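Long-range contact in 432aa long hypothetical deoxyribodipyrimidine photolyase (PDB 2E0I), which probably repairs cyclobutane pyrimidine dimers in DNA using light, with one FAD likely acting as catalyst and a second as light-harvesting cofactor: residues R8-Y21 / E120-K132. Numbering follows the deposited sequence.
Sequences RRDLRLEDNTGLNY and EFKAYEDYLLTPK. With FAD (flavin-adenine dinucleotide), chain F.
Carboxylate oxygen OD2 of D126 takes two hydrogen bonds from T17, the first residue of helix 17-25. The hydroxyl OG1 of T17 donates to OD2 over 2.7 Å along the anti lone pair, while the backbone N of T17 reaches the same OD2 at 2.9 Å from above the carboxylate plane, nearly straight at 167°. R228 adds a salt bridge to OD2. The other oxygen, OD1, offers its syn lone pair to NH2 of R12 at 2.8 Å, a salt bridge with the two flat groups nearly coplanar; a water joins OD1 to NH1 of R12. With CG anti to the backbone N (chi1 179°), D126 extends its carboxylate toward this helix start. R12 is itself steadied from its own loop, NE and NH2 both donating to the carbonyl O of D15. Replacing D126 by alanine removes the carboxylate, and would probably leave the N-H of T17 without its acceptor and R12 and R228 without the carboxylate they share.

Beside this polar centre, Y21 lies over a face of Y124 in an offset stack, centroids 4.3 Å apart and planes only 7° from parallel. Nearer the flavin, the guanidinium of R9 makes a cation-pi pair over a face of Y127, CZ 4.0 Å from the ring centroid, tilted so that NH2 dips closest; NH2 of R9 also forms a salt bridge with D98. CD of R9 lies 3.5 Å from O2' of the FAD ribityl chain. The contact thus joins the loop after strand 2-7 and helix 17-25 to edge strand 120-124 and the loop that follows it, which carries D126 and Y127, at the C-terminal ends of the strands of the parallel sheet in the Rossmann-like photolyase domain, beside the pocket, which includes R8 and R9, of this domain's FAD, probably the light-harvesting one.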
loop_
_atom_site.group_PDB
_atom_site.type_symbol
_atom_site.label_atom_id
_atom_site.label_comp_id
_atom_site.label_asym_id
_atom_site.label_seq_id
_atom_site.Cartn_x
_atom_site.Cartn_y
_atom_site.Cartn_z
ATOM N N ARG A 8 -5.150 -0.245 -14.264
ATOM C CA ARG A 8 -5.765 0.095 -12.995
ATOM C C ARG A 8 -4.716 0.310 -11.928
ATOM O O ARG A 8 -4.631 1.381 -11.346
ATOM C CB ARG A 8 -6.713 -1.016 -12.551
ATOM C CG ARG A 8 -7.853 -1.281 -13.506
ATOM C CD ARG A 8 -8.054 -2.763 -13.599
ATOM N NE ARG A 8 -9.461 -3.105 -13.567
ATOM C CZ ARG A 8 -9.924 -4.288 -13.190
ATOM N NH1 ARG A 8 -9.078 -5.243 -12.811
ATOM N NH2 ARG A 8 -11.235 -4.513 -13.183
ATOM N N ARG A 9 -3.894 -0.713 -11.729
ATOM C CA ARG A 9 -2.873 -0.744 -10.694
ATOM C C ARG A 9 -1.587 -1.338 -11.269
ATOM O O ARG A 9 -0.667 -1.699 -10.516
ATOM C CB ARG A 9 -3.377 -1.688 -9.618
ATOM C CG ARG A 9 -3.299 -1.247 -8.225
ATOM C CD ARG A 9 -3.982 -2.319 -7.367
ATOM N NE ARG A 9 -2.890 -2.977 -6.743
ATOM C CZ ARG A 9 -2.647 -4.249 -6.497
ATOM N NH1 ARG A 9 -1.493 -4.445 -5.912
ATOM N NH2 ARG A 9 -3.442 -5.274 -6.776
ATOM N N ASP A 10 -1.556 -1.486 -12.594
ATOM C CA ASP A 10 -0.428 -2.070 -13.338
ATOM C C ASP A 10 0.122 -1.025 -14.303
ATOM O O ASP A 10 0.234 -1.270 -15.504
ATOM C CB ASP A 10 -0.929 -3.283 -14.132
ATOM C CG ASP A 10 -2.274 -3.009 -14.864
ATOM O OD1 ASP A 10 -2.772 -1.861 -14.845
ATOM O OD2 ASP A 10 -2.848 -3.945 -15.465
ATOM N N LEU A 11 0.489 0.131 -13.765
ATOM C CA LEU A 11 0.959 1.248 -14.577
ATOM C C LEU A 11 2.321 1.106 -15.257
ATOM O O LEU A 11 3.277 1.810 -14.910
ATOM C CB LEU A 11 0.921 2.516 -13.725
ATOM C CG LEU A 11 -0.395 2.704 -12.961
ATOM C CD1 LEU A 11 -0.459 4.094 -12.397
ATOM C CD2 LEU A 11 -1.578 2.475 -13.878
ATOM N N ARG A 12 2.390 0.209 -16.243
ATOM C CA ARG A 12 3.622 -0.046 -16.984
ATOM C C ARG A 12 3.275 -0.804 -18.249
ATOM O O ARG A 12 2.175 -1.353 -18.355
ATOM C CB ARG A 12 4.576 -0.899 -16.150
ATOM C CG ARG A 12 3.998 -2.245 -15.802
ATOM C CD ARG A 12 4.983 -3.146 -15.079
ATOM N NE ARG A 12 4.465 -4.511 -14.964
ATOM C CZ ARG A 12 3.536 -4.893 -14.095
ATOM N NH1 ARG A 12 3.020 -4.012 -13.247
ATOM N NH2 ARG A 12 3.111 -6.153 -14.087
ATOM N N LEU A 13 4.210 -0.843 -19.198
ATOM C CA LEU A 13 4.001 -1.564 -20.451
ATOM C C LEU A 13 4.867 -2.819 -20.504
ATOM O O LEU A 13 4.677 -3.670 -21.364
ATOM C CB LEU A 13 4.333 -0.673 -21.636
ATOM C CG LEU A 13 3.557 0.632 -21.786
ATOM C CD1 LEU A 13 3.908 1.252 -23.135
ATOM C CD2 LEU A 13 2.059 0.371 -21.694
ATOM N N GLU A 14 5.811 -2.926 -19.571
ATOM C CA GLU A 14 6.723 -4.066 -19.484
ATOM C C GLU A 14 6.212 -5.117 -18.518
ATOM O O GLU A 14 5.742 -4.800 -17.437
ATOM C CB GLU A 14 8.094 -3.606 -18.998
ATOM C CG GLU A 14 8.882 -2.741 -19.977
ATOM C CD GLU A 14 9.386 -3.519 -21.192
ATOM O OE1 GLU A 14 9.631 -4.744 -21.075
ATOM O OE2 GLU A 14 9.555 -2.898 -22.263
ATOM N N ASP A 15 6.329 -6.375 -18.908
ATOM C CA ASP A 15 5.887 -7.499 -18.086
ATOM C C ASP A 15 4.526 -7.277 -17.454
ATOM O O ASP A 15 4.352 -7.366 -16.246
ATOM C CB ASP A 15 6.922 -7.834 -16.995
ATOM C CG ASP A 15 6.631 -9.180 -16.299
ATOM O OD1 ASP A 15 6.313 -10.180 -16.992
ATOM O OD2 ASP A 15 6.728 -9.245 -15.053
ATOM N N ASN A 16 3.550 -6.979 -18.293
ATOM C CA ASN A 16 2.195 -6.783 -17.824
ATOM C C ASN A 16 1.419 -7.929 -18.452
ATOM O O ASN A 16 1.139 -7.914 -19.651
ATOM C CB ASN A 16 1.661 -5.436 -18.299
ATOM C CG ASN A 16 0.273 -5.148 -17.774
ATOM O OD1 ASN A 16 -0.013 -4.032 -17.340
ATOM N ND2 ASN A 16 -0.604 -6.150 -17.819
ATOM N N THR A 17 1.088 -8.923 -17.629
ATOM C CA THR A 17 0.386 -10.124 -18.076
ATOM C C THR A 17 -0.815 -9.882 -18.984
ATOM O O THR A 17 -0.812 -10.249 -20.160
ATOM C CB THR A 17 -0.070 -10.968 -16.876
ATOM O OG1 THR A 17 1.029 -11.138 -15.968
ATOM C CG2 THR A 17 -0.540 -12.341 -17.348
ATOM N N GLY A 18 -1.848 -9.261 -18.436
ATOM C CA GLY A 18 -3.029 -9.011 -19.227
ATOM C C GLY A 18 -2.723 -8.232 -20.482
ATOM O O GLY A 18 -3.245 -8.529 -21.555
ATOM N N LEU A 19 -1.866 -7.225 -20.358
ATOM C CA LEU A 19 -1.530 -6.411 -21.510
ATOM C C LEU A 19 -0.846 -7.267 -22.565
ATOM O O LEU A 19 -1.111 -7.118 -23.761
ATOM C CB LEU A 19 -0.637 -5.244 -21.092
ATOM C CG LEU A 19 -0.209 -4.313 -22.229
ATOM C CD1 LEU A 19 -1.441 -3.765 -22.945
ATOM C CD2 LEU A 19 0.672 -3.196 -21.672
ATOM N N ASN A 20 0.026 -8.174 -22.121
ATOM C CA ASN A 20 0.733 -9.063 -23.040
ATOM C C ASN A 20 -0.251 -9.892 -23.842
ATOM O O ASN A 20 -0.185 -9.908 -25.067
ATOM C CB ASN A 20 1.672 -10.000 -22.294
ATOM C CG ASN A 20 2.976 -9.345 -21.937
ATOM O OD1 ASN A 20 3.398 -8.376 -22.572
ATOM N ND2 ASN A 20 3.641 -9.887 -20.931
ATOM N N TYR A 21 -1.165 -10.578 -23.159
ATOM C CA TYR A 21 -2.142 -11.391 -23.865
ATOM C C TYR A 21 -2.941 -10.534 -24.821
ATOM O O TYR A 21 -3.208 -10.934 -25.950
ATOM C CB TYR A 21 -3.090 -12.079 -22.891
ATOM C CG TYR A 21 -2.508 -13.300 -22.237
ATOM C CD1 TYR A 21 -2.064 -13.263 -20.919
ATOM C CD2 TYR A 21 -2.405 -14.501 -22.934
ATOM C CE1 TYR A 21 -1.534 -14.396 -20.307
ATOM C CE2 TYR A 21 -1.875 -15.638 -22.336
ATOM C CZ TYR A 21 -1.444 -15.579 -21.023
ATOM O OH TYR A 21 -0.935 -16.705 -20.421
ATOM N N GLU A 120 -15.990 -10.080 -25.183
ATOM C CA GLU A 120 -15.294 -11.079 -24.389
ATOM C C GLU A 120 -14.529 -10.371 -23.255
ATOM O O GLU A 120 -13.822 -9.391 -23.493
ATOM C CB GLU A 120 -14.336 -11.877 -25.268
ATOM C CG GLU A 120 -14.149 -13.291 -24.771
ATOM C CD GLU A 120 -13.087 -14.061 -25.533
ATOM O OE1 GLU A 120 -12.804 -15.222 -25.138
ATOM O OE2 GLU A 120 -12.534 -13.509 -26.522
ATOM N N PHE A 121 -14.684 -10.850 -22.024
ATOM C CA PHE A 121 -14.004 -10.237 -20.881
ATOM C C PHE A 121 -12.955 -11.171 -20.326
ATOM O O PHE A 121 -13.277 -12.173 -19.702
ATOM C CB PHE A 121 -15.004 -9.904 -19.776
ATOM C CG PHE A 121 -14.392 -9.216 -18.592
ATOM C CD1 PHE A 121 -13.723 -8.007 -18.747
ATOM C CD2 PHE A 121 -14.514 -9.757 -17.318
ATOM C CE1 PHE A 121 -13.185 -7.346 -17.647
ATOM C CE2 PHE A 121 -13.982 -9.108 -16.215
ATOM C CZ PHE A 121 -13.315 -7.898 -16.376
ATOM N N LYS A 122 -11.695 -10.814 -20.525
ATOM C CA LYS A 122 -10.590 -11.651 -20.083
ATOM C C LYS A 122 -9.752 -11.022 -18.962
ATOM O O LYS A 122 -9.155 -9.963 -19.149
ATOM C CB LYS A 122 -9.717 -11.986 -21.308
ATOM C CG LYS A 122 -10.561 -12.284 -22.558
ATOM C CD LYS A 122 -9.758 -12.820 -23.739
ATOM C CE LYS A 122 -9.443 -14.299 -23.583
ATOM N NZ LYS A 122 -8.719 -14.844 -24.768
ATOM N N ALA A 123 -9.720 -11.674 -17.798
ATOM C CA ALA A 123 -8.940 -11.183 -16.657
ATOM C C ALA A 123 -7.779 -12.138 -16.415
ATOM O O ALA A 123 -7.937 -13.337 -16.566
ATOM C CB ALA A 123 -9.805 -11.088 -15.424
ATOM N N TYR A 124 -6.613 -11.607 -16.056
ATOM C CA TYR A 124 -5.431 -12.433 -15.833
ATOM C C TYR A 124 -4.775 -12.121 -14.504
ATOM O O TYR A 124 -4.964 -11.031 -13.960
ATOM C CB TYR A 124 -4.403 -12.202 -16.945
ATOM C CG TYR A 124 -4.897 -12.569 -18.319
ATOM C CD1 TYR A 124 -4.721 -13.860 -18.834
ATOM C CD2 TYR A 124 -5.582 -11.635 -19.097
ATOM C CE1 TYR A 124 -5.226 -14.205 -20.096
ATOM C CE2 TYR A 124 -6.086 -11.963 -20.352
ATOM C CZ TYR A 124 -5.909 -13.242 -20.850
ATOM O OH TYR A 124 -6.410 -13.543 -22.100
ATOM N N GLU A 125 -4.008 -13.082 -13.987
ATOM C CA GLU A 125 -3.284 -12.898 -12.736
ATOM C C GLU A 125 -1.979 -12.179 -13.071
ATOM O O GLU A 125 -1.282 -12.555 -14.022
ATOM C CB GLU A 125 -2.980 -14.250 -12.081
ATOM C CG GLU A 125 -4.177 -14.885 -11.389
ATOM C CD GLU A 125 -3.851 -16.198 -10.670
ATOM O OE1 GLU A 125 -2.982 -16.207 -9.764
ATOM O OE2 GLU A 125 -4.477 -17.229 -11.007
ATOM N N ASP A 126 -1.649 -11.141 -12.304
ATOM C CA ASP A 126 -0.426 -10.386 -12.546
ATOM C C ASP A 126 0.167 -9.787 -11.286
ATOM O O ASP A 126 1.374 -9.764 -11.125
ATOM C CB ASP A 126 -0.694 -9.272 -13.569
ATOM C CG ASP A 126 0.547 -8.408 -13.863
ATOM O OD1 ASP A 126 0.701 -7.338 -13.234
ATOM O OD2 ASP A 126 1.368 -8.795 -14.726
ATOM N N TYR A 127 -0.681 -9.308 -10.389
ATOM C CA TYR A 127 -0.209 -8.673 -9.169
ATOM C C TYR A 127 0.539 -9.568 -8.216
ATOM O O TYR A 127 1.411 -9.098 -7.501
ATOM C CB TYR A 127 -1.373 -8.012 -8.428
ATOM C CG TYR A 127 -2.041 -6.932 -9.232
ATOM C CD1 TYR A 127 -3.419 -6.868 -9.333
ATOM C CD2 TYR A 127 -1.289 -6.019 -9.957
ATOM C CE1 TYR A 127 -4.038 -5.926 -10.154
ATOM C CE2 TYR A 127 -1.887 -5.072 -10.777
ATOM C CZ TYR A 127 -3.263 -5.028 -10.886
ATOM O OH TYR A 127 -3.853 -4.140 -11.782
ATOM N N LEU A 128 0.223 -10.857 -8.202
ATOM C CA LEU A 128 0.893 -11.780 -7.279
ATOM C C LEU A 128 2.150 -12.437 -7.843
ATOM O O LEU A 128 2.308 -12.625 -9.052
ATOM C CB LEU A 128 -0.078 -12.875 -6.817
ATOM C CG LEU A 128 -1.355 -12.458 -6.085
ATOM C CD1 LEU A 128 -2.344 -13.590 -6.180
ATOM C CD2 LEU A 128 -1.077 -12.097 -4.630
ATOM N N LEU A 129 3.043 -12.790 -6.934
ATOM C CA LEU A 129 4.289 -13.440 -7.277
ATOM C C LEU A 129 4.006 -14.936 -7.415
ATOM O O LEU A 129 4.698 -15.647 -8.140
ATOM C CB LEU A 129 5.282 -13.202 -6.148
ATOM C CG LEU A 129 6.780 -13.175 -6.416
ATOM C CD1 LEU A 129 7.109 -12.150 -7.479
ATOM C CD2 LEU A 129 7.482 -12.834 -5.116
ATOM N N THR A 130 2.964 -15.393 -6.727
ATOM C CA THR A 130 2.577 -16.803 -6.719
ATOM C C THR A 130 1.113 -17.019 -7.130
ATOM O O THR A 130 0.272 -16.134 -6.947
ATOM C CB THR A 130 2.773 -17.406 -5.295
ATOM O OG1 THR A 130 1.856 -16.793 -4.384
ATOM C CG2 THR A 130 4.173 -17.131 -4.784
ATOM N N PRO A 131 0.792 -18.201 -7.688
ATOM C CA PRO A 131 -0.574 -18.536 -8.118
ATOM C C PRO A 131 -1.504 -18.570 -6.908
ATOM O O PRO A 131 -1.172 -19.181 -5.886
ATOM C CB PRO A 131 -0.407 -19.909 -8.744
ATOM C CG PRO A 131 0.983 -19.863 -9.270
ATOM C CD PRO A 131 1.733 -19.241 -8.127
ATOM N N LYS A 132 -2.668 -17.938 -7.016
ATOM C CA LYS A 132 -3.568 -17.896 -5.875
ATOM C C LYS A 132 -4.103 -19.232 -5.387
ATOM O O LYS A 132 -4.477 -19.357 -4.219
ATOM C CB LYS A 132 -4.732 -16.940 -6.136
ATOM C CG LYS A 132 -5.626 -17.300 -7.282
ATOM C CD LYS A 132 -6.781 -16.333 -7.326
ATOM C CE LYS A 132 -7.686 -16.594 -8.509
ATOM N NZ LYS A 132 -8.856 -15.679 -8.489
HETATM P PA FAD F . -9.285 1.657 -3.539
HETATM O O1A FAD F . -8.498 1.388 -2.314
HETATM O O2A FAD F . -9.334 2.955 -4.245
HETATM O O5B FAD F . -10.720 1.752 -2.813
HETATM C C5B FAD F . -11.927 1.724 -3.584
HETATM C C4B FAD F . -13.170 1.695 -2.690
HETATM O O4B FAD F . -12.876 0.881 -1.538
HETATM C C3B FAD F . -13.503 3.084 -2.143
HETATM O O3B FAD F . -14.886 3.137 -1.780
HETATM C C2B FAD F . -12.623 3.126 -0.895
HETATM O O2B FAD F . -13.157 4.076 0.030
HETATM C C1B FAD F . -12.879 1.714 -0.365
HETATM N N9A FAD F . -11.841 1.293 0.607
HETATM C C8A FAD F . -10.524 1.333 0.412
HETATM N N7A FAD F . -9.890 0.836 1.471
HETATM C C5A FAD F . -10.812 0.472 2.355
HETATM C C6A FAD F . -10.770 -0.121 3.611
HETATM N N6A FAD F . -9.603 -0.398 4.186
HETATM N N1A FAD F . -11.920 -0.386 4.249
HETATM C C2A FAD F . -13.086 -0.084 3.704
HETATM N N3A FAD F . -13.161 0.483 2.512
HETATM C C4A FAD F . -12.055 0.769 1.812
HETATM N N1 FAD F . -7.768 2.738 -10.201
HETATM C C2 FAD F . -8.580 3.054 -11.298
HETATM O O2 FAD F . -8.738 2.237 -12.203
HETATM N N3 FAD F . -9.246 4.284 -11.331
HETATM C C4 FAD F . -9.111 5.188 -10.269
HETATM O O4 FAD F . -9.694 6.272 -10.307
HETATM C C4X FAD F . -8.318 4.862 -9.173
HETATM N N5 FAD F . -8.233 5.733 -8.077
HETATM C C5X FAD F . -7.454 5.395 -6.963
HETATM C C6 FAD F . -7.449 6.224 -5.846
HETATM C C7 FAD F . -6.754 5.854 -4.697
HETATM C C7M FAD F . -6.769 6.781 -3.479
HETATM C C8 FAD F . -6.058 4.649 -4.674
HETATM C C8M FAD F . -5.286 4.211 -3.428
HETATM C C9 FAD F . -6.058 3.824 -5.796
HETATM C C9A FAD F . -6.753 4.191 -6.945
HETATM N N10 FAD F . -6.804 3.341 -8.061
HETATM C C10 FAD F . -7.644 3.644 -9.141
HETATM C "C1'" FAD F . -6.041 2.072 -8.080
HETATM C "C2'" FAD F . -6.757 0.934 -7.352
HETATM O "O2'" FAD F . -5.886 0.379 -6.361
HETATM C "C3'" FAD F . -7.195 -0.148 -8.344
HETATM O "O3'" FAD F . -8.156 0.399 -9.253
HETATM C "C4'" FAD F . -7.809 -1.343 -7.611
HETATM O "O4'" FAD F . -8.002 -2.412 -8.542
HETATM C "C5'" FAD F . -9.150 -0.966 -6.977
HETATM O "O5'" FAD F . -9.375 -1.682 -5.760
HETATM P P FAD F . -8.933 -1.032 -4.355
HETATM O O1P FAD F . -9.508 -1.881 -3.286
HETATM O O2P FAD F . -7.473 -0.787 -4.354
HETATM O O3P FAD F . -9.738 0.362 -4.384
HETATM O O HOH W 1 1.666 -5.036 -11.203
#